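Local coordinates for hypothetical protein MG027 (Mycoplasma genitalium, PDB 1Q8C) that is of unknown function but has the fold of NusB proteins, and so may be related to them, at residues F69-K74 / A109-K114. Residues are numbered along the deposited sequence; the frame is centred on the assembly and turned at random.
Sequences FSFQKK and ALSEQK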
loop_
_atom_site.group_PDB
_atom_site.type_symbol
_atom_site.label_atom_id
_atom_site.label_comp_id
_atom_site.label_asym_id
_atom_site.label_seq_id
_atom_site.Cartn_x
_atom_site.Cartn_y
_atom_site.Cartn_z
ATOM N N PHE A 69 10.886 2.718 5.455
ATOM C CA PHE A 69 11.954 3.566 4.946
ATOM C C PHE A 69 12.353 3.186 3.512
ATOM O O PHE A 69 12.522 4.059 2.671
ATOM C CB PHE A 69 13.185 3.550 5.868
ATOM C CG PHE A 69 14.092 4.743 5.682
ATOM C CD1 PHE A 69 14.011 5.839 6.532
ATOM C CD2 PHE A 69 15.035 4.764 4.651
ATOM C CE1 PHE A 69 14.856 6.933 6.365
ATOM C CE2 PHE A 69 15.879 5.856 4.472
ATOM C CZ PHE A 69 15.793 6.940 5.334
ATOM N N SER A 70 12.488 1.898 3.227
ATOM C CA SER A 70 12.892 1.458 1.891
ATOM C C SER A 70 11.796 1.637 0.861
ATOM O O SER A 70 12.054 2.075 -0.249
ATOM C CB SER A 70 13.263 -0.014 1.901
ATOM O OG SER A 70 14.205 -0.265 2.908
ATOM N N PHE A 71 10.581 1.238 1.220
ATOM C CA PHE A 71 9.427 1.403 0.339
ATOM C C PHE A 71 9.272 2.882 -0.041
ATOM O O PHE A 71 9.135 3.216 -1.206
ATOM C CB PHE A 71 8.143 0.883 1.022
ATOM C CG PHE A 71 8.060 -0.638 1.167
ATOM C CD1 PHE A 71 7.060 -1.203 1.930
ATOM C CD2 PHE A 71 8.957 -1.486 0.534
ATOM C CE1 PHE A 71 6.948 -2.584 2.061
ATOM C CE2 PHE A 71 8.840 -2.869 0.665
ATOM C CZ PHE A 71 7.836 -3.410 1.434
ATOM N N GLN A 72 9.324 3.765 0.945
ATOM C CA GLN A 72 9.174 5.196 0.698
ATOM C C GLN A 72 10.266 5.703 -0.238
ATOM O O GLN A 72 10.006 6.530 -1.097
ATOM C CB GLN A 72 9.216 5.977 2.012
ATOM C CG GLN A 72 8.017 5.731 2.939
ATOM C CD GLN A 72 6.944 6.804 2.815
ATOM O OE1 GLN A 72 6.525 7.140 1.703
ATOM N NE2 GLN A 72 6.498 7.345 3.955
ATOM N N LYS A 73 11.486 5.204 -0.068
ATOM C CA LYS A 73 12.582 5.544 -0.967
ATOM C C LYS A 73 12.319 5.047 -2.384
ATOM O O LYS A 73 12.372 5.836 -3.329
ATOM C CB LYS A 73 13.901 4.975 -0.458
ATOM C CG LYS A 73 14.993 6.022 -0.226
ATOM C CD LYS A 73 14.630 7.041 0.854
ATOM C CE LYS A 73 15.832 7.938 1.234
ATOM N NZ LYS A 73 15.597 8.731 2.497
ATOM N N LYS A 74 12.045 3.752 -2.533
ATOM C CA LYS A 74 11.768 3.157 -3.847
ATOM C C LYS A 74 10.695 3.933 -4.606
ATOM O O LYS A 74 10.818 4.167 -5.805
ATOM C CB LYS A 74 11.343 1.698 -3.709
ATOM C CG LYS A 74 12.491 0.747 -3.419
ATOM C CD LYS A 74 11.974 -0.634 -3.036
ATOM C CE LYS A 74 12.973 -1.400 -2.159
ATOM N NZ LYS A 74 12.377 -2.690 -1.645
ATOM N N ALA A 109 0.439 -2.283 -1.482
ATOM C CA ALA A 109 0.779 -3.236 -2.536
ATOM C C ALA A 109 2.190 -3.819 -2.376
ATOM O O ALA A 109 2.412 -5.024 -2.588
ATOM C CB ALA A 109 0.649 -2.553 -3.909
ATOM N N LEU A 110 3.135 -2.940 -2.052
ATOM C CA LEU A 110 4.507 -3.322 -1.731
ATOM C C LEU A 110 4.542 -4.203 -0.494
ATOM O O LEU A 110 5.264 -5.192 -0.446
ATOM C CB LEU A 110 5.354 -2.080 -1.442
ATOM C CG LEU A 110 5.571 -1.097 -2.595
ATOM C CD1 LEU A 110 6.341 0.139 -2.174
ATOM C CD2 LEU A 110 6.328 -1.798 -3.670
ATOM N N SER A 111 3.764 -3.820 0.511
ATOM C CA SER A 111 3.734 -4.536 1.780
ATOM C C SER A 111 3.147 -5.907 1.575
ATOM O O SER A 111 3.608 -6.863 2.179
ATOM C CB SER A 111 2.905 -3.774 2.821
ATOM O OG SER A 111 3.417 -2.469 3.020
ATOM N N GLU A 112 2.158 -5.999 0.681
ATOM C CA GLU A 112 1.439 -7.236 0.463
ATOM C C GLU A 112 2.246 -8.194 -0.382
ATOM O O GLU A 112 2.229 -9.399 -0.159
ATOM C CB GLU A 112 0.065 -6.996 -0.192
ATOM C CG GLU A 112 -0.618 -8.317 -0.530
ATOM C CD GLU A 112 -2.021 -8.217 -1.110
ATOM O OE1 GLU A 112 -2.521 -9.286 -1.525
ATOM O OE2 GLU A 112 -2.620 -7.115 -1.140
ATOM N N GLN A 113 2.938 -7.678 -1.383
ATOM C CA GLN A 113 3.755 -8.560 -2.185
ATOM C C GLN A 113 4.854 -9.144 -1.324
ATOM O O GLN A 113 5.254 -10.287 -1.511
ATOM C CB GLN A 113 4.351 -7.844 -3.381
ATOM C CG GLN A 113 5.081 -8.826 -4.270
ATOM C CD GLN A 113 5.351 -8.291 -5.658
ATOM O OE1 GLN A 113 4.816 -8.802 -6.627
ATOM N NE2 GLN A 113 6.201 -7.293 -5.753
ATOM N N LYS A 114 5.348 -8.339 -0.390
ATOM C CA LYS A 114 6.382 -8.769 0.545
ATOM C C LYS A 114 5.859 -9.841 1.512
ATOM O O LYS A 114 6.503 -10.846 1.738
ATOM C CB LYS A 114 6.894 -7.553 1.345
ATOM C CG LYS A 114 7.952 -7.874 2.407
ATOM C CD LYS A 114 9.274 -8.227 1.768
ATOM C CE LYS A 114 10.438 -7.552 2.463
ATOM N NZ LYS A 114 10.774 -6.202 1.880
#
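Leu110 sets its CB over one face of the Phe71 ring, near the centre, and this pairing carries the contact. That CB stands 3.8 Å from the centroid of the Phe71 ring and 7° off the ring normal, which places the carbon almost directly over the ring centre, as in a CH-pi contact. The two side chains run past each other in opposite directions, which brings Leu110 CD1 back to within 3.7 Å of Phe71 CB, at the root of the aromatic side chain; Ile75, one turn further along helix 55-81, also touches Leu110. At the far end of the ring, Phe71 CZ comes to 3.7 Å from Leu110 O, a carbonyl already bonded to Lys114 N within its own helix. Ser111 is met at the ring edge: its OG lies near the ring plane, 3.7 Å from Phe71 CE1, while its hydrogen bond goes to Leu107 O one turn back. Lys114 approaches obliquely. Its CG is anti to the backbone N (chi1 178°), and bends at chi2, chi3 and chi4 set NZ 4.0 Å from Phe71 CE2, where it also makes a weak hydrogen bond to Asn67 OD1. Lys74 NZ is 5.2 Å from Lys114 NZ, a separation that probably costs some electrostatic energy. The axes of segments 69-74 and 109-114 come within 11.0 Å at 125°: steeply crossed packing of parts of helices 55-81 and 100-116, with Phe71 reaching across between these two segments, within the all-helical NusB-like fold.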